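Local coordinates for protein glutamine synthetase (Helicobacter pylori, PDB 5ZLI) that belongs to the glutamine synthetase family as a type I beta enzyme, a twelve-chain assembly whose subunits each combine a beta-grasp domain with a catalytic domain, at residues E14-C19 and G51-G56; V27-S32 and L77-V82; F85-S90 and S94-C99. All blocks are in the same frame, centred on the assembly; numbering follows the deposited sequence.

How the contacts relate
All three contacts lie in the beta-grasp region, on one side of the chain's centre. Contacts 2 and 3 share a sheet, and their centres are about 10 Å apart. Strand 94-103 of contact 3 has both strands of contact 2 as neighbours, with probable hydrogen bonds from Arg30 N to Val97 O and from Asp80 N to Phe98 O, both 2.8 Å. Contact 1 joins helix 9-20 to a loop. Its centre is about 11 Å from that of contact 2, which it meets through Phe15 and Leu53 on Leu81. Its centre is about 14 Å from that of contact 3, where Phe18 rests on Val95 and Ile86. Contacts 2 and 3 also touch a neighbouring subunit.

Contact 1 of 3, residues E14-C19 and G51-G56; sequences EFFEFC and GMLKEG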
# COMPACT_ATOMS: atom_id res chain seq x y z
N GLU B 14 -19.54 -61.88 -8.14
CA GLU B 14 -20.58 -60.87 -8.03
C GLU B 14 -19.98 -59.50 -7.83
O GLU B 14 -20.58 -58.49 -8.21
CB GLU B 14 -21.51 -61.20 -6.87
CG GLU B 14 -20.81 -61.26 -5.53
CD GLU B 14 -21.80 -61.45 -4.42
OE1 GLU B 14 -22.04 -60.48 -3.68
OE2 GLU B 14 -22.38 -62.56 -4.30
N PHE B 15 -18.78 -59.46 -7.25
CA PHE B 15 -18.07 -58.20 -7.14
C PHE B 15 -17.72 -57.66 -8.51
O PHE B 15 -17.87 -56.46 -8.76
CB PHE B 15 -16.82 -58.41 -6.28
CG PHE B 15 -15.81 -57.34 -6.44
CD1 PHE B 15 -14.89 -57.38 -7.47
CD2 PHE B 15 -15.77 -56.29 -5.54
CE1 PHE B 15 -13.97 -56.39 -7.61
CE2 PHE B 15 -14.85 -55.30 -5.66
CZ PHE B 15 -13.94 -55.35 -6.70
N PHE B 16 -17.24 -58.52 -9.42
CA PHE B 16 -16.96 -58.10 -10.79
C PHE B 16 -18.18 -57.57 -11.51
O PHE B 16 -18.07 -56.69 -12.37
CB PHE B 16 -16.39 -59.25 -11.60
CG PHE B 16 -14.94 -59.20 -11.77
CD1 PHE B 16 -14.11 -59.63 -10.76
CD2 PHE B 16 -14.40 -58.69 -12.92
CE1 PHE B 16 -12.74 -59.57 -10.92
CE2 PHE B 16 -13.04 -58.62 -13.09
CZ PHE B 16 -12.20 -59.06 -12.08
N GLU B 17 -19.35 -58.14 -11.22
CA GLU B 17 -20.56 -57.69 -11.89
C GLU B 17 -21.03 -56.35 -11.31
O GLU B 17 -21.53 -55.49 -12.05
CB GLU B 17 -21.64 -58.76 -11.77
CG GLU B 17 -23.05 -58.31 -12.19
CD GLU B 17 -23.89 -57.75 -11.03
OE1 GLU B 17 -25.06 -57.39 -11.28
OE2 GLU B 17 -23.39 -57.68 -9.89
N PHE B 18 -20.89 -56.18 -10.00
CA PHE B 18 -21.13 -54.90 -9.36
C PHE B 18 -20.36 -53.79 -10.07
O PHE B 18 -20.88 -52.68 -10.27
CB PHE B 18 -20.73 -55.03 -7.89
CG PHE B 18 -20.77 -53.77 -7.06
CD1 PHE B 18 -21.96 -53.32 -6.51
CD2 PHE B 18 -19.61 -53.09 -6.76
CE1 PHE B 18 -21.99 -52.17 -5.72
CE2 PHE B 18 -19.64 -51.95 -5.97
CZ PHE B 18 -20.83 -51.49 -5.45
N CYS B 19 -19.12 -54.07 -10.48
CA CYS B 19 -18.31 -53.09 -11.20
C CYS B 19 -18.81 -52.82 -12.62
O CYS B 19 -18.88 -51.66 -13.05
CB CYS B 19 -16.85 -53.55 -11.20
SG CYS B 19 -16.07 -53.52 -9.56
N GLY B 51 -7.42 -63.69 -10.40
CA GLY B 51 -6.32 -64.16 -9.56
C GLY B 51 -5.74 -63.12 -8.62
O GLY B 51 -5.19 -63.48 -7.57
N MET B 52 -5.80 -61.84 -8.99
CA MET B 52 -5.28 -60.78 -8.14
C MET B 52 -6.14 -60.57 -6.90
O MET B 52 -5.66 -60.00 -5.92
CB MET B 52 -5.19 -59.48 -8.94
CG MET B 52 -3.84 -58.82 -8.94
SD MET B 52 -3.39 -58.55 -10.65
CE MET B 52 -4.67 -57.42 -11.12
N LEU B 53 -7.38 -61.06 -6.90
CA LEU B 53 -8.24 -60.98 -5.73
C LEU B 53 -8.06 -62.16 -4.81
O LEU B 53 -8.54 -62.13 -3.67
CB LEU B 53 -9.71 -60.88 -6.14
CG LEU B 53 -10.17 -59.62 -6.87
CD1 LEU B 53 -11.69 -59.59 -7.10
CD2 LEU B 53 -9.75 -58.41 -6.03
N LYS B 54 -7.35 -63.18 -5.29
CA LYS B 54 -7.01 -64.33 -4.49
C LYS B 54 -5.58 -64.17 -4.01
O LYS B 54 -5.35 -63.90 -2.83
CB LYS B 54 -7.19 -65.61 -5.31
CG LYS B 54 -8.64 -66.11 -5.41
CD LYS B 54 -8.84 -67.50 -4.75
CE LYS B 54 -9.12 -67.40 -3.24
NZ LYS B 54 -9.15 -68.72 -2.52
N GLU B 55 -4.63 -64.32 -4.94
CA GLU B 55 -3.23 -64.14 -4.59
C GLU B 55 -3.04 -62.83 -3.84
O GLU B 55 -2.66 -62.82 -2.66
CB GLU B 55 -2.34 -64.22 -5.84
CG GLU B 55 -1.97 -65.67 -6.25
CD GLU B 55 -0.87 -65.77 -7.32
OE1 GLU B 55 0.15 -66.44 -7.06
OE2 GLU B 55 -1.01 -65.17 -8.42
N GLY B 56 -3.41 -61.72 -4.47
CA GLY B 56 -3.35 -60.46 -3.77
C GLY B 56 -2.66 -59.37 -4.56
O GLY B 56 -2.39 -59.48 -5.76
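Gly51 O accepts two backbone bonds, from Lys54 N and Glu55 N, in the turn that carries Leu53 towards Phe15 and Phe16. The bond from Glu55 N to Gly51 O is 2.8 Å and that from Lys54 N is 3.2 Å. Leu53 leaves this turn pointing at helix 9-20. With CG anti to the carbonyl carbon (chi1 -67°), its side chain extends away from the turn and CD1 reaches the helix. CD1 lies 3.9 Å from Phe15 CD1 and 4.0 Å from Phe16 CE1, so one methyl serves both rings. Each ring meets it at a slant. Phe15 starts out towards the loop from its backbone. Phe16 does not, but the far part of its ring comes round to Leu53.

No hydrogen bond crosses the contact. The backbones stay well apart, with 10.3 Å between Phe15 CA and Leu53 CA, and the long apolar side chains bridge the distance. Cys19, one turn further along the helix, puts its SG over one face of the Phe15 ring, towards the rim. Tyr84 meets Phe15 edge-to-face, and His50 stacks on Phe16. Leu53 also packs on Pro79 and Leu81 of strand 74-81. The result is a small buried apolar cluster between helix, loop and strand, in the helix-on-sheet layering of the beta-grasp region.

Contact 2 of 3, residues V27-S32 and L77-V82; sequences VDFRFS and LTPDLV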
# COMPACT_ATOMS: atom_id res chain seq x y z
N VAL B 27 -10.24 -49.42 -9.00
CA VAL B 27 -10.50 -50.13 -7.76
C VAL B 27 -9.48 -49.64 -6.74
O VAL B 27 -8.26 -49.76 -6.95
CB VAL B 27 -10.45 -51.65 -7.95
CG1 VAL B 27 -10.77 -52.39 -6.66
CG2 VAL B 27 -11.42 -52.10 -9.01
N ASP B 28 -9.97 -49.11 -5.63
CA ASP B 28 -9.18 -48.41 -4.63
C ASP B 28 -9.02 -49.37 -3.45
O ASP B 28 -9.88 -49.46 -2.57
CB ASP B 28 -9.87 -47.09 -4.23
CG ASP B 28 -8.88 -46.04 -3.69
OD1 ASP B 28 -7.67 -46.15 -3.99
OD2 ASP B 28 -9.34 -45.08 -3.01
N PHE B 29 -7.92 -50.12 -3.44
CA PHE B 29 -7.69 -51.08 -2.37
C PHE B 29 -7.21 -50.30 -1.17
O PHE B 29 -6.15 -49.68 -1.22
CB PHE B 29 -6.65 -52.12 -2.77
CG PHE B 29 -7.02 -52.88 -3.99
CD1 PHE B 29 -8.15 -53.66 -4.00
CD2 PHE B 29 -6.22 -52.85 -5.11
CE1 PHE B 29 -8.52 -54.38 -5.12
CE2 PHE B 29 -6.57 -53.58 -6.24
CZ PHE B 29 -7.73 -54.35 -6.25
N ARG B 30 -7.94 -50.38 -0.06
CA ARG B 30 -7.58 -49.60 1.10
C ARG B 30 -7.23 -50.49 2.29
O ARG B 30 -7.80 -51.58 2.47
CB ARG B 30 -8.67 -48.64 1.45
CG ARG B 30 -8.81 -47.64 0.36
CD ARG B 30 -9.49 -46.40 0.85
NE ARG B 30 -9.67 -45.51 -0.28
CZ ARG B 30 -10.44 -44.45 -0.24
NH1 ARG B 30 -11.09 -44.19 0.88
NH2 ARG B 30 -10.57 -43.67 -1.32
N PHE B 31 -6.25 -50.03 3.07
CA PHE B 31 -5.69 -50.82 4.15
C PHE B 31 -5.14 -49.87 5.19
O PHE B 31 -4.80 -48.73 4.88
CB PHE B 31 -4.60 -51.78 3.66
CG PHE B 31 -3.40 -51.10 3.04
CD1 PHE B 31 -3.42 -50.69 1.72
CD2 PHE B 31 -2.23 -50.89 3.78
CE1 PHE B 31 -2.29 -50.07 1.14
CE2 PHE B 31 -1.09 -50.26 3.20
CZ PHE B 31 -1.12 -49.86 1.89
N SER B 32 -5.12 -50.32 6.43
CA SER B 32 -4.78 -49.49 7.57
C SER B 32 -3.44 -49.94 8.12
O SER B 32 -3.28 -51.11 8.50
CB SER B 32 -5.88 -49.58 8.63
OG SER B 32 -7.16 -49.53 8.00
N LEU B 77 -1.31 -57.29 -0.42
CA LEU B 77 -2.63 -56.91 0.04
C LEU B 77 -3.63 -58.01 -0.29
O LEU B 77 -3.65 -58.52 -1.41
CB LEU B 77 -3.10 -55.59 -0.57
CG LEU B 77 -2.21 -54.45 -0.10
CD1 LEU B 77 -2.59 -53.15 -0.77
CD2 LEU B 77 -2.28 -54.34 1.42
N THR B 78 -4.40 -58.38 0.70
CA THR B 78 -5.46 -59.35 0.49
C THR B 78 -6.80 -58.65 0.56
O THR B 78 -7.21 -58.22 1.65
CB THR B 78 -5.42 -60.48 1.50
OG1 THR B 78 -4.07 -60.77 1.87
CG2 THR B 78 -6.13 -61.71 0.88
N PRO B 79 -7.48 -58.47 -0.56
CA PRO B 79 -8.77 -57.78 -0.52
C PRO B 79 -9.81 -58.62 0.19
O PRO B 79 -9.85 -59.84 0.04
CB PRO B 79 -9.11 -57.58 -2.01
CG PRO B 79 -7.80 -57.78 -2.75
CD PRO B 79 -7.07 -58.79 -1.94
N ASP B 80 -10.62 -57.97 1.02
CA ASP B 80 -11.82 -58.57 1.61
C ASP B 80 -13.03 -57.96 0.90
O ASP B 80 -13.22 -56.73 0.92
CB ASP B 80 -11.87 -58.38 3.13
CG ASP B 80 -12.94 -59.26 3.80
OD1 ASP B 80 -13.68 -59.97 3.08
OD2 ASP B 80 -13.01 -59.28 5.05
N LEU B 81 -13.84 -58.80 0.27
CA LEU B 81 -14.93 -58.26 -0.54
C LEU B 81 -16.20 -58.16 0.29
O LEU B 81 -17.25 -58.70 -0.05
CB LEU B 81 -15.12 -59.10 -1.79
CG LEU B 81 -13.89 -58.91 -2.67
CD1 LEU B 81 -13.89 -59.81 -3.91
CD2 LEU B 81 -13.77 -57.46 -3.04
N VAL B 82 -16.08 -57.40 1.38
CA VAL B 82 -17.23 -57.03 2.21
C VAL B 82 -17.16 -55.53 2.43
O VAL B 82 -16.07 -54.95 2.54
CB VAL B 82 -17.28 -57.78 3.56
CG1 VAL B 82 -17.52 -59.27 3.33
CG2 VAL B 82 -16.02 -57.52 4.36
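In the curled sheet of the beta-grasp domain, Phe29 and Phe31 of strand 26-32 meet Pro79 and Leu77 of strand 74-81. Strand 94-103 is a neighbour of both. No hydrogen bond links the two segments; they touch through side chains that point at each other. Phe29 CA and Pro79 CA are 7.0 Å apart, and Phe29 CE1 lies 4.2 Å from Pro79 CG. The next pair, Phe31 with Leu77, lies two residues on in strand 26-32 and two back in strand 74-81.

Leu77 sends both methyls to the Phe31 ring. CD2 lies over one face, 4.0 Å from the ring centroid and 21° off its normal, a CH-pi contact. CD1 reaches Phe31 CD1 and CE1, each at 3.6 Å. The two side chains cross at about a right angle. A chi1 of 62° places the Phe31 ring beside Leu77, and chi2 turns a face to CD2. Ile57 and Phe59 of strand 57-60 add to this apolar group.

Arg30 points away from strand 74-81. It holds Asp28 side-on, with NE and NH2 both bonded to the single oxygen OD2. Asp28 OD1 bonds His40, and Arg30 NH2 also pairs with Asp87. Met200 and Val193 of a neighbouring subunit pack on Asp28 and Arg30 respectively. NE is 2.8 Å from Asp28 OD2 and meets it from above the carboxylate plane, 62° out of it.

Contact 3 of 3, residues F85-S90 and S94-C99; sequences FIDPFS and SVVVFC
Phe85 and Val96 exchange two backbone hydrogen bonds, the frame of this antiparallel hairpin. Val96 N gives to Phe85 O at 2.7 Å in a nearly straight bond (164° at the hydrogen). Phe85 N gives to Val96 O at 3.1 Å. Asp87 N adds a bond to Ser94 O at 2.7 Å. Between these bonded positions, Ile86 and Val95 form a non-hydrogen-bonded pair, with 4.1 Å between Ile86 CA and Val95 CA.

The polar side chains find their partners mostly outside the two strands. Asp87 OD2 takes a hydrogen bond from Tyr250 OH. Phe89 N gives a weak bond to Asp87 OD1 (3.4 Å). Ser90 OG and Ser94 OG both bond Asp92 O, in the turn between the segments.

Packing follows on the face that carries Phe85, Asp87 and Val96. The Phe85 and Val96 side chains run side by side in the same direction. At chi1 61° the Phe85 ring swings in over its own backbone, and its CE1 comes within 3.5 Å of Val96 CB. Val96 CB lies over one face of this ring, 3.9 Å from the ring centroid and 25° off the normal, a CH-pi contact. Val96 CG2 also reaches Asp87 CB at 3.8 Å.

On its other edge strand 94-103 pairs with strand 26-32, Val95 and Val97 both bonding the backbone of Asp28. Helix 9-20 rests on Ile86 and Val95 through Phe18. Helix 238-258 meets Phe85 through Lys247 and Phe89 through Met254 and Val255, while Met200 of a neighbouring subunit touches Asp87 and Ser90.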
# COMPACT_ATOMS: atom_id res chain seq x y z
N PHE B 85 -17.54 -50.16 -1.48
CA PHE B 85 -18.48 -49.10 -1.80
C PHE B 85 -17.90 -48.25 -2.90
O PHE B 85 -16.69 -48.12 -3.03
CB PHE B 85 -18.75 -48.25 -0.57
CG PHE B 85 -17.54 -47.59 -0.02
CD1 PHE B 85 -16.62 -48.30 0.74
CD2 PHE B 85 -17.35 -46.22 -0.20
CE1 PHE B 85 -15.47 -47.67 1.29
CE2 PHE B 85 -16.24 -45.58 0.36
CZ PHE B 85 -15.30 -46.32 1.10
N ILE B 86 -18.79 -47.65 -3.69
CA ILE B 86 -18.33 -46.68 -4.68
C ILE B 86 -17.96 -45.38 -3.99
O ILE B 86 -18.78 -44.78 -3.28
CB ILE B 86 -19.41 -46.45 -5.75
CG1 ILE B 86 -19.55 -47.70 -6.62
CG2 ILE B 86 -19.11 -45.21 -6.52
CD1 ILE B 86 -20.57 -47.57 -7.77
N ASP B 87 -16.74 -44.91 -4.23
CA ASP B 87 -16.30 -43.64 -3.66
C ASP B 87 -17.03 -42.48 -4.33
O ASP B 87 -16.86 -42.28 -5.55
CB ASP B 87 -14.79 -43.54 -3.81
CG ASP B 87 -14.19 -42.44 -2.97
OD1 ASP B 87 -14.95 -41.70 -2.34
OD2 ASP B 87 -12.94 -42.39 -2.87
N PRO B 88 -17.82 -41.69 -3.59
CA PRO B 88 -18.56 -40.59 -4.24
C PRO B 88 -17.68 -39.45 -4.68
O PRO B 88 -18.02 -38.76 -5.65
CB PRO B 88 -19.54 -40.14 -3.16
CG PRO B 88 -18.85 -40.45 -1.90
CD PRO B 88 -18.07 -41.73 -2.15
N PHE B 89 -16.52 -39.27 -4.03
CA PHE B 89 -15.74 -38.06 -4.25
C PHE B 89 -14.95 -38.13 -5.54
O PHE B 89 -14.94 -37.15 -6.30
CB PHE B 89 -14.77 -37.84 -3.10
CG PHE B 89 -15.41 -37.83 -1.77
CD1 PHE B 89 -16.29 -36.81 -1.43
CD2 PHE B 89 -15.14 -38.82 -0.83
CE1 PHE B 89 -16.90 -36.78 -0.18
CE2 PHE B 89 -15.74 -38.81 0.41
CZ PHE B 89 -16.63 -37.78 0.74
N SER B 90 -14.34 -39.28 -5.84
CA SER B 90 -13.46 -39.37 -7.01
C SER B 90 -14.20 -38.97 -8.27
O SER B 90 -15.37 -39.32 -8.48
CB SER B 90 -12.89 -40.79 -7.16
OG SER B 90 -13.92 -41.74 -7.16
N SER B 94 -14.87 -45.00 -8.86
CA SER B 94 -13.95 -45.86 -8.15
C SER B 94 -14.71 -46.62 -7.10
O SER B 94 -15.58 -46.04 -6.43
CB SER B 94 -12.84 -45.06 -7.44
OG SER B 94 -12.28 -44.05 -8.27
N VAL B 95 -14.39 -47.89 -6.91
CA VAL B 95 -14.97 -48.65 -5.82
C VAL B 95 -13.86 -48.93 -4.81
O VAL B 95 -12.79 -49.41 -5.18
CB VAL B 95 -15.67 -49.93 -6.29
CG1 VAL B 95 -14.74 -50.80 -7.11
CG2 VAL B 95 -16.23 -50.67 -5.08
N VAL B 96 -14.14 -48.67 -3.60
CA VAL B 96 -13.16 -48.90 -2.55
C VAL B 96 -13.40 -50.29 -2.00
O VAL B 96 -14.55 -50.73 -1.86
CB VAL B 96 -13.25 -47.82 -1.46
CG1 VAL B 96 -12.25 -48.09 -0.36
CG2 VAL B 96 -13.00 -46.44 -2.06
N VAL B 97 -12.32 -51.01 -1.75
CA VAL B 97 -12.40 -52.36 -1.22
C VAL B 97 -11.34 -52.50 -0.14
O VAL B 97 -10.23 -51.98 -0.28
CB VAL B 97 -12.24 -53.42 -2.32
CG1 VAL B 97 -11.14 -53.00 -3.23
CG2 VAL B 97 -12.00 -54.81 -1.69
N PHE B 98 -11.73 -53.09 0.99
CA PHE B 98 -10.83 -53.30 2.11
C PHE B 98 -9.80 -54.39 1.83
O PHE B 98 -9.97 -55.22 0.94
CB PHE B 98 -11.61 -53.64 3.38
CG PHE B 98 -12.38 -52.49 3.97
CD1 PHE B 98 -11.77 -51.64 4.90
CD2 PHE B 98 -13.72 -52.26 3.64
CE1 PHE B 98 -12.47 -50.59 5.49
CE2 PHE B 98 -14.43 -51.20 4.21
CZ PHE B 98 -13.80 -50.37 5.13
N CYS B 99 -8.70 -54.34 2.58
CA CYS B 99 -7.63 -55.31 2.45
C CYS B 99 -6.94 -55.55 3.79
O CYS B 99 -6.96 -54.71 4.69
CB CYS B 99 -6.61 -54.86 1.40
SG CYS B 99 -7.33 -54.67 -0.26